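Local coordinates for glutamine amidotransferase domain-containing protein (Thermotoga maritima, PDB 1O1Y), which probably transfers ammonia released from glutamine to an acceptor, being a member of the class-one glutamine amidotransferases with a flavodoxin-like fold, at residues L26-M29 / E30-F33. Residues are numbered along the deposited sequence; the frame is centred on the assembly and turned at random.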
loop_
_atom_site.group_PDB
_atom_site.type_symbol
_atom_site.label_atom_id
_atom_site.label_comp_id
_atom_site.label_asym_id
_atom_site.label_seq_id
_atom_site.Cartn_x
_atom_site.Cartn_y
_atom_site.Cartn_z
ATOM N N LEU A 26 -0.604 -5.087 -8.067
ATOM C CA LEU A 26 0.757 -4.831 -7.614
ATOM C C LEU A 26 1.433 -3.666 -8.317
ATOM O O LEU A 26 2.478 -3.200 -7.881
ATOM C CB LEU A 26 1.627 -6.078 -7.758
ATOM C CG LEU A 26 1.402 -7.150 -6.686
ATOM C CD1 LEU A 26 2.003 -8.474 -7.207
ATOM C CD2 LEU A 26 1.952 -6.780 -5.351
ATOM N N GLY A 27 0.856 -3.214 -9.423
ATOM C CA GLY A 27 1.455 -2.114 -10.166
ATOM C C GLY A 27 2.883 -2.472 -10.576
ATOM O O GLY A 27 3.164 -3.607 -11.033
HETATM N N MSE A 28 3.793 -1.533 -10.367
HETATM C CA MSE A 28 5.199 -1.724 -10.730
HETATM C C MSE A 28 5.889 -2.744 -9.843
HETATM O O MSE A 28 6.954 -3.243 -10.222
HETATM C CB MSE A 28 5.980 -0.403 -10.632
HETATM C CG MSE A 28 5.463 0.631 -11.604
HETATM SE SE MSE A 28 6.736 2.149 -11.797
HETATM C CE MSE A 28 6.448 3.080 -10.260
HETATM N N MSE A 29 5.290 -3.124 -8.723
HETATM C CA MSE A 29 5.835 -4.245 -7.943
HETATM C C MSE A 29 5.833 -5.520 -8.744
HETATM O O MSE A 29 6.764 -6.323 -8.605
HETATM C CB MSE A 29 5.136 -4.447 -6.617
HETATM C CG MSE A 29 5.388 -3.382 -5.618
HETATM SE SE MSE A 29 4.508 -3.739 -3.920
HETATM C CE MSE A 29 2.822 -2.880 -4.340
ATOM N N GLU A 30 4.830 -5.721 -9.612
ATOM C CA GLU A 30 4.837 -6.909 -10.482
ATOM C C GLU A 30 6.084 -6.972 -11.402
ATOM O O GLU A 30 6.702 -8.032 -11.578
ATOM C CB GLU A 30 3.564 -6.958 -11.341
ATOM C CG GLU A 30 3.134 -8.336 -11.685
ATOM C CD GLU A 30 1.767 -8.321 -12.341
ATOM O OE1 GLU A 30 0.733 -8.219 -11.640
ATOM O OE2 GLU A 30 1.758 -8.362 -13.565
ATOM N N ASP A 31 6.408 -5.839 -12.001
ATOM C CA ASP A 31 7.566 -5.684 -12.835
ATOM C C ASP A 31 8.851 -5.976 -12.031
ATOM O O ASP A 31 9.760 -6.662 -12.518
ATOM C CB ASP A 31 7.630 -4.257 -13.373
ATOM C CG ASP A 31 6.400 -3.895 -14.235
ATOM O OD1 ASP A 31 5.959 -4.761 -15.029
ATOM O OD2 ASP A 31 5.877 -2.772 -14.190
ATOM N N ILE A 32 8.909 -5.428 -10.829
ATOM C CA ILE A 32 10.057 -5.671 -9.963
ATOM C C ILE A 32 10.178 -7.131 -9.575
ATOM O O ILE A 32 11.272 -7.692 -9.609
ATOM C CB ILE A 32 10.026 -4.786 -8.746
ATOM C CG1 ILE A 32 10.163 -3.327 -9.152
ATOM C CG2 ILE A 32 11.142 -5.210 -7.769
ATOM C CD1 ILE A 32 9.847 -2.360 -8.054
ATOM N N PHE A 33 9.068 -7.761 -9.216
ATOM C CA PHE A 33 9.108 -9.171 -8.816
ATOM C C PHE A 33 9.555 -9.984 -9.984
ATOM O O PHE A 33 10.367 -10.906 -9.854
ATOM C CB PHE A 33 7.725 -9.646 -8.342
ATOM C CG PHE A 33 7.205 -8.990 -7.104
ATOM C CD1 PHE A 33 7.965 -8.123 -6.306
ATOM C CD2 PHE A 33 5.889 -9.263 -6.717
ATOM C CE1 PHE A 33 7.412 -7.506 -5.178
ATOM C CE2 PHE A 33 5.348 -8.662 -5.575
ATOM C CZ PHE A 33 6.098 -7.797 -4.799
#
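Glu30 N reaches back three residues to Gly27 O (3.0 Å), a bent bond with an N-H...O angle of 141° whose donor stands about 50° out of the carbonyl plane and so is not on a lone pair. From there the i+4 pattern takes over: Ile32 N to Met28 O (3.0 Å) and Phe33 N to Met29 O (2.8 Å), both straighter. The amides leading into the helix are satisfied too, Met29 N by Leu26 O (2.9 Å) and Gly27 N by Asp25 OD1. Gly27 O also takes a weak hydrogen bond from Arg191 NH2, the same nitrogen that forms the salt bridge with Asp31 OD2, and the positive phi of Gly27, 57°, is a backbone shape that glycine adopts easily. Met29 O also lies over one face of the Phe33 ring, offset toward the rim, 3.1 Å from CG. With CG of Phe33 anti to its own carbonyl carbon (chi1 -65°), the ring folds back along the helix, and Met29 CB sits over its face in a CH-pi contact, 4.3 Å from the centroid. Leu26 CD1 meets the ring obliquely at CE2 (3.7 Å), the two side chains crossing at about a right angle; both apolar groups are buried, as suits this side of the turn. The acids suit the partly exposed side: Glu30 runs out extended, and its OE1 is hydrogen-bonded to Tyr42 OH, which is also hydrogen-bonded to Leu26 N. Helix 28-35 is the crossover of the beta-alpha-beta unit between parallel strands 14-18 and 39-43. The long apolar chains of Met28 and Met29 (both selenomethionine) and of Ile32 are buried against helix 211-237, while Leu26 and Phe33 rest on strand 14-18 and Leu26 and Glu30 touch Phe40 of strand 39-43.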